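Long-range contacts in DUF3863 domain-containing protein (Parabacteroides distasonis, PDB 3LM3), which is of unknown function but is probably a glycoside hydrolase or carbohydrate deacetylase: residues V172-H177 and W218-I223; P188-Y193 and Y341-R346. One frame throughout, in Å; residues are numbered along the deposited sequence.

Interaction 1: V172-H177 and W218-I223; sequences VIWSQH and WTMDFI
Two loops that leave the C-terminal ends of neighbouring parallel strands, 168-172 and 213-216, meet here through aromatic and aliphatic side chains, with Trp174 and Phe222 as the central pair. Phe222 brings its CD1-CE1 edge over the face of the six-membered ring of Trp174 in an offset edge-to-face stack, the planes at 85° and Phe222 CD1 3.5 Å from Trp174 CH2. Trp174 holds CG anti to its backbone N (chi1 -172°), which carries the six-membered ring of the indole out to Phe222, its face toward the phenyl edge, while NE1 donates to Ser187 O. Selenomethionine Met220 fills the rim of the same indole: its CG lies near the ring plane, 4.0 Å from Trp174 CE3, and its flexible apolar chain, bent at chi2 and chi3, can fit against the ring edge. Ile173 lies alongside Trp218 and points the same way, with Ile173 CD1 3.9 Å from Trp218 CZ3 near the indole plane. A type II turn from Ile173 to Gln176 reverses the first loop; Ser175 OG donates to Trp174 O within it. Asp221 N-caps helix 222-225 through a weak bond from Ile223 N. Helix 255-277 packs against Thr219 and Asp221, and strand 357-363 touches Trp174 through Met363 and Phe222 through Ile359.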
loop_
_atom_site.group_PDB
_atom_site.type_symbol
_atom_site.label_atom_id
_atom_site.label_comp_id
_atom_site.label_asym_id
_atom_site.label_seq_id
_atom_site.Cartn_x
_atom_site.Cartn_y
_atom_site.Cartn_z
ATOM N N VAL A 172 1.559 -5.440 1.094
ATOM C CA VAL A 172 1.100 -4.842 2.389
ATOM C C VAL A 172 -0.156 -4.085 1.962
ATOM O O VAL A 172 -0.056 -3.245 1.146
ATOM C CB VAL A 172 2.161 -3.820 3.017
ATOM C CG1 VAL A 172 1.544 -2.931 4.162
ATOM C CG2 VAL A 172 3.445 -4.478 3.440
ATOM N N ILE A 173 -1.357 -4.427 2.471
ATOM C CA ILE A 173 -2.531 -3.500 2.362
ATOM C C ILE A 173 -2.670 -3.000 3.773
ATOM O O ILE A 173 -3.409 -3.536 4.612
ATOM C CB ILE A 173 -3.874 -4.063 1.765
ATOM C CG1 ILE A 173 -3.661 -4.589 0.332
ATOM C CG2 ILE A 173 -4.864 -2.931 1.604
ATOM C CD1 ILE A 173 -4.973 -4.886 -0.491
ATOM N N TRP A 174 -1.869 -1.979 4.081
ATOM C CA TRP A 174 -1.595 -1.631 5.463
ATOM C C TRP A 174 -2.866 -1.339 6.234
ATOM O O TRP A 174 -3.702 -0.515 5.812
ATOM C CB TRP A 174 -0.642 -0.420 5.594
ATOM C CG TRP A 174 -0.260 -0.258 7.024
ATOM C CD1 TRP A 174 0.613 -1.043 7.724
ATOM C CD2 TRP A 174 -0.828 0.648 7.970
ATOM N NE1 TRP A 174 0.643 -0.664 9.040
ATOM C CE2 TRP A 174 -0.244 0.369 9.219
ATOM C CE3 TRP A 174 -1.782 1.674 7.889
ATOM C CZ2 TRP A 174 -0.589 1.069 10.363
ATOM C CZ3 TRP A 174 -2.112 2.362 9.044
ATOM C CH2 TRP A 174 -1.517 2.063 10.257
ATOM N N SER A 175 -3.019 -2.011 7.380
ATOM C CA SER A 175 -4.130 -1.859 8.318
ATOM C C SER A 175 -5.453 -2.410 7.863
ATOM O O SER A 175 -6.423 -2.288 8.573
ATOM C CB SER A 175 -4.337 -0.425 8.818
ATOM O OG SER A 175 -5.012 0.429 7.904
ATOM N N GLN A 176 -5.521 -3.042 6.714
ATOM C CA GLN A 176 -6.802 -3.524 6.203
ATOM C C GLN A 176 -7.419 -4.538 7.167
ATOM O O GLN A 176 -6.784 -5.533 7.547
ATOM C CB GLN A 176 -6.628 -4.158 4.819
ATOM C CG GLN A 176 -7.812 -5.019 4.367
ATOM C CD GLN A 176 -9.123 -4.310 4.536
ATOM O OE1 GLN A 176 -10.163 -4.927 4.810
ATOM N NE2 GLN A 176 -9.086 -3.005 4.410
ATOM N N HIS A 177 -8.654 -4.256 7.583
ATOM C CA HIS A 177 -9.428 -5.206 8.369
ATOM C C HIS A 177 -10.897 -4.973 7.948
ATOM O O HIS A 177 -11.387 -3.824 7.925
ATOM C CB HIS A 177 -9.169 -5.014 9.888
ATOM C CG HIS A 177 -9.121 -6.291 10.696
ATOM N ND1 HIS A 177 -8.010 -7.107 10.755
ATOM C CD2 HIS A 177 -10.032 -6.852 11.528
ATOM C CE1 HIS A 177 -8.250 -8.134 11.550
ATOM N NE2 HIS A 177 -9.469 -7.998 12.041
ATOM N N TRP A 218 -1.652 1.963 -0.580
ATOM C CA TRP A 218 -2.337 3.240 -0.417
ATOM C C TRP A 218 -1.973 3.881 0.914
ATOM O O TRP A 218 -2.306 3.364 1.984
ATOM C CB TRP A 218 -3.866 3.090 -0.429
ATOM C CG TRP A 218 -4.540 2.507 -1.620
ATOM C CD1 TRP A 218 -5.196 3.198 -2.596
ATOM C CD2 TRP A 218 -4.686 1.126 -1.936
ATOM N NE1 TRP A 218 -5.737 2.330 -3.501
ATOM C CE2 TRP A 218 -5.461 1.048 -3.107
ATOM C CE3 TRP A 218 -4.254 -0.052 -1.333
ATOM C CZ2 TRP A 218 -5.779 -0.166 -3.709
ATOM C CZ3 TRP A 218 -4.586 -1.267 -1.930
ATOM C CH2 TRP A 218 -5.335 -1.303 -3.116
ATOM N N THR A 219 -1.361 5.041 0.890
ATOM C CA THR A 219 -1.016 5.728 2.132
ATOM C C THR A 219 -2.292 6.114 2.881
ATOM O O THR A 219 -3.153 6.805 2.335
ATOM C CB THR A 219 -0.170 6.958 1.846
ATOM O OG1 THR A 219 1.020 6.551 1.147
ATOM C CG2 THR A 219 0.186 7.708 3.147
HETATM N N MSE A 220 -2.359 5.690 4.139
HETATM C CA MSE A 220 -3.495 5.967 5.012
HETATM C C MSE A 220 -3.326 7.225 5.846
HETATM O O MSE A 220 -2.221 7.572 6.268
HETATM C CB MSE A 220 -3.715 4.816 5.976
HETATM C CG MSE A 220 -4.164 3.543 5.333
HETATM SE SE MSE A 220 -5.891 3.692 4.504
HETATM C CE MSE A 220 -5.353 4.052 2.745
ATOM N N ASP A 221 -4.460 7.857 6.144
ATOM C CA ASP A 221 -4.513 8.791 7.267
ATOM C C ASP A 221 -4.574 7.895 8.493
ATOM O O ASP A 221 -5.546 7.174 8.700
ATOM C CB ASP A 221 -5.742 9.670 7.129
ATOM C CG ASP A 221 -5.850 10.708 8.256
ATOM O OD1 ASP A 221 -5.454 10.371 9.398
ATOM O OD2 ASP A 221 -6.307 11.865 7.995
ATOM N N PHE A 222 -3.524 7.944 9.313
ATOM C CA PHE A 222 -3.419 7.021 10.442
ATOM C C PHE A 222 -4.590 7.128 11.413
ATOM O O PHE A 222 -5.018 6.130 12.003
ATOM C CB PHE A 222 -2.116 7.242 11.216
ATOM C CG PHE A 222 -0.870 6.808 10.493
ATOM C CD1 PHE A 222 -0.703 5.494 10.109
ATOM C CD2 PHE A 222 0.207 7.670 10.354
ATOM C CE1 PHE A 222 0.462 5.077 9.513
ATOM C CE2 PHE A 222 1.389 7.249 9.753
ATOM C CZ PHE A 222 1.523 5.949 9.372
ATOM N N ILE A 223 -5.131 8.324 11.593
ATOM C CA ILE A 223 -6.282 8.489 12.488
ATOM C C ILE A 223 -7.507 7.759 11.927
ATOM O O ILE A 223 -8.210 7.050 12.660
ATOM C CB ILE A 223 -6.548 9.982 12.762
ATOM C CG1 ILE A 223 -5.400 10.512 13.666
ATOM C CG2 ILE A 223 -7.894 10.179 13.451
ATOM C CD1 ILE A 223 -5.331 12.009 13.798
#

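Interaction 2: P188-Y193 and Y341-R346; sequences PSYPFY and YRFVER
Three aromatic rings, Tyr341, Tyr190 and Phe343, meet in two successive edge-to-face steps, with Tyr190 of the loop serving once as edge and once as face. Phe343 directs its CZ corner at the centre of the Tyr190 ring, 3.5 Å above the plane; the ring planes stand at 79° and the centroids are 4.8 Å apart. Because Phe343 CZ sits over the middle, it is almost equally far from all six ring carbons of Tyr190, the nearest being Tyr190 CE1 at 3.6 Å. Tyr190 in turn presents its own edge to the face of Tyr341, with planes at 74° and centroids 5.3 Å apart. Tyr190 CB covers the same Tyr341 ring in a CH-pi contact, 3.4 Å from Tyr341 CE2, so one residue meets that face with both methylene and ring.

The two strand residues, alternate members of strand 341-346, project from one side of it. Both place CG anti to the carbonyl carbon (chi1 near -55° in both), which gives their rings a similar departure from the strand. Phenylalanine suits the position against the face of Tyr190, where a plain ring edge is wanted, whereas tyrosine reaches the loop backbone: Tyr341 OH donates to Pro191 O at 2.6 Å, with the oxygen near the plane of the phenol ring. This bond satisfies a buried carbonyl, and Trp329 NE1 also bonds to the hydroxyl. Pro191 CD packs against the phenol, 4.2 Å from Tyr341 CZ. The hydroxyl of the central ring, Tyr190 OH, is bonded to His269 ND1 and Trp281 N, which helps fix that ring. The whole is an aromatic cluster, joining one face of an outermost strand, 341-346, of the antiparallel sheet to the long loop that follows parallel strand 168-172.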
loop_
_atom_site.group_PDB
_atom_site.type_symbol
_atom_site.label_atom_id
_atom_site.label_comp_id
_atom_site.label_asym_id
_atom_site.label_seq_id
_atom_site.Cartn_x
_atom_site.Cartn_y
_atom_site.Cartn_z
ATOM N N PRO A 188 4.443 -3.242 9.568
ATOM C CA PRO A 188 4.852 -1.857 9.325
ATOM C C PRO A 188 4.195 -1.312 8.079
ATOM O O PRO A 188 3.822 -2.065 7.184
ATOM C CB PRO A 188 6.382 -1.946 9.098
ATOM C CG PRO A 188 6.771 -3.290 9.720
ATOM C CD PRO A 188 5.584 -4.179 9.422
ATOM N N SER A 189 4.041 0.010 8.016
ATOM C CA SER A 189 3.481 0.658 6.844
ATOM C C SER A 189 4.548 1.118 5.874
ATOM O O SER A 189 4.235 1.398 4.726
ATOM C CB SER A 189 2.585 1.807 7.238
ATOM O OG SER A 189 3.316 2.884 7.772
ATOM N N TYR A 190 5.784 1.221 6.311
ATOM C CA TYR A 190 6.903 1.572 5.438
ATOM C C TYR A 190 7.661 0.300 5.093
ATOM O O TYR A 190 7.332 -0.803 5.596
ATOM C CB TYR A 190 7.791 2.646 6.081
ATOM C CG TYR A 190 7.573 4.091 5.606
ATOM C CD1 TYR A 190 6.339 4.536 5.119
ATOM C CD2 TYR A 190 8.612 5.008 5.716
ATOM C CE1 TYR A 190 6.173 5.842 4.701
ATOM C CE2 TYR A 190 8.457 6.326 5.302
ATOM C CZ TYR A 190 7.226 6.744 4.812
ATOM O OH TYR A 190 7.041 8.080 4.484
ATOM N N PRO A 191 8.654 0.409 4.197
ATOM C CA PRO A 191 9.176 -0.813 3.583
ATOM C C PRO A 191 9.953 -1.676 4.555
ATOM O O PRO A 191 10.610 -1.179 5.478
ATOM C CB PRO A 191 10.094 -0.293 2.488
ATOM C CG PRO A 191 9.459 1.045 2.141
ATOM C CD PRO A 191 9.081 1.623 3.469
ATOM N N PHE A 192 9.857 -2.991 4.359
ATOM C CA PHE A 192 10.590 -3.954 5.176
ATOM C C PHE A 192 10.819 -5.236 4.393
ATOM O O PHE A 192 10.134 -5.486 3.404
ATOM C CB PHE A 192 9.839 -4.275 6.487
ATOM C CG PHE A 192 8.470 -4.920 6.284
ATOM C CD1 PHE A 192 7.377 -4.150 5.951
ATOM C CD2 PHE A 192 8.288 -6.297 6.430
ATOM C CE1 PHE A 192 6.130 -4.716 5.769
ATOM C CE2 PHE A 192 7.034 -6.871 6.230
ATOM C CZ PHE A 192 5.965 -6.088 5.886
ATOM N N TYR A 193 11.781 -6.037 4.857
ATOM C CA TYR A 193 11.983 -7.404 4.339
ATOM C C TYR A 193 11.137 -8.364 5.178
ATOM O O TYR A 193 11.290 -8.420 6.400
ATOM C CB TYR A 193 13.453 -7.774 4.441
ATOM C CG TYR A 193 14.411 -6.972 3.595
ATOM C CD1 TYR A 193 14.527 -7.191 2.239
ATOM C CD2 TYR A 193 15.260 -6.054 4.172
ATOM C CE1 TYR A 193 15.448 -6.516 1.486
ATOM C CE2 TYR A 193 16.183 -5.339 3.407
ATOM C CZ TYR A 193 16.302 -5.595 2.082
ATOM O OH TYR A 193 17.213 -4.917 1.265
ATOM N N TYR A 341 11.132 3.377 11.968
ATOM C CA TYR A 341 10.228 4.403 11.464
ATOM C C TYR A 341 9.362 5.014 12.558
ATOM O O TYR A 341 8.902 4.319 13.479
ATOM C CB TYR A 341 9.307 3.847 10.404
ATOM C CG TYR A 341 9.985 3.125 9.271
ATOM C CD1 TYR A 341 10.954 3.745 8.478
ATOM C CD2 TYR A 341 9.629 1.820 8.951
ATOM C CE1 TYR A 341 11.548 3.090 7.405
ATOM C CE2 TYR A 341 10.211 1.146 7.881
ATOM C CZ TYR A 341 11.178 1.787 7.122
ATOM O OH TYR A 341 11.734 1.145 6.026
ATOM N N ARG A 342 9.186 6.319 12.458
ATOM C CA ARG A 342 8.337 7.081 13.364
ATOM C C ARG A 342 7.460 8.019 12.553
ATOM O O ARG A 342 7.912 8.578 11.543
ATOM C CB ARG A 342 9.182 7.912 14.322
ATOM C CG ARG A 342 9.973 7.066 15.293
ATOM C CD ARG A 342 10.942 7.896 16.106
ATOM N NE ARG A 342 11.913 8.495 15.212
ATOM C CZ ARG A 342 12.663 9.564 15.454
ATOM N NH1 ARG A 342 12.589 10.210 16.622
ATOM N NH2 ARG A 342 13.516 9.982 14.514
ATOM N N PHE A 343 6.215 8.171 13.011
ATOM C CA PHE A 343 5.277 9.139 12.474
ATOM C C PHE A 343 4.532 9.831 13.585
ATOM O O PHE A 343 4.278 9.219 14.623
ATOM C CB PHE A 343 4.260 8.467 11.538
ATOM C CG PHE A 343 4.898 7.744 10.402
ATOM C CD1 PHE A 343 5.323 8.430 9.280
ATOM C CD2 PHE A 343 5.106 6.378 10.458
ATOM C CE1 PHE A 343 5.986 7.765 8.257
ATOM C CE2 PHE A 343 5.761 5.706 9.402
ATOM C CZ PHE A 343 6.181 6.409 8.306
ATOM N N VAL A 344 4.179 11.085 13.344
ATOM C CA VAL A 344 3.313 11.865 14.235
ATOM C C VAL A 344 2.252 12.541 13.380
ATOM O O VAL A 344 2.581 13.115 12.328
ATOM C CB VAL A 344 4.103 12.930 15.011
ATOM C CG1 VAL A 344 3.152 13.830 15.818
ATOM C CG2 VAL A 344 5.157 12.280 15.901
ATOM N N GLU A 345 0.995 12.463 13.793
ATOM C CA GLU A 345 -0.094 13.102 13.051
ATOM C C GLU A 345 -1.144 13.625 13.988
ATOM O O GLU A 345 -1.521 12.940 14.916
ATOM C CB GLU A 345 -0.753 12.095 12.120
ATOM C CG GLU A 345 -1.883 12.711 11.288
ATOM C CD GLU A 345 -2.935 11.755 10.835
ATOM O OE1 GLU A 345 -2.752 10.529 10.967
ATOM O OE2 GLU A 345 -3.967 12.238 10.268
ATOM N N ARG A 346 -1.622 14.832 13.720
ATOM C CA ARG A 346 -2.884 15.311 14.286
ATOM C C ARG A 346 -3.956 15.292 13.215
ATOM O O ARG A 346 -3.667 15.364 12.016
ATOM C CB ARG A 346 -2.762 16.699 14.895
ATOM C CG ARG A 346 -1.974 16.703 16.151
ATOM C CD ARG A 346 -1.818 18.102 16.707
ATOM N NE ARG A 346 -1.181 18.038 18.013
ATOM C CZ ARG A 346 -1.136 19.055 18.876
ATOM N NH1 ARG A 346 -1.668 20.225 18.568
ATOM N NH2 ARG A 346 -0.542 18.876 20.049
#

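In the fold
Interactions 1 and 2 are both buried, with centres 11 Å apart, and the loop after strand 168-172 supplies one partner to each. Interaction 2 contains edge strand 341-346 of the antiparallel sheet, while interaction 1 joins two loops whose Trp174 and Phe222 reach strand 357-363 of that sheet. In interaction 1 loop meets loop through apolar and aromatic contacts; in interaction 2 loop meets strand, and a phenol hydroxyl adds a hydrogen bond to the aromatic packing. They adjoin directly: Phe222 meets Phe343, Ser189 touches Trp174, and Trp174 CD1 lies 3.4 Å from Pro188 O. Asp221 lies beside Glu345, whose OE2 bonds to His264 NE2.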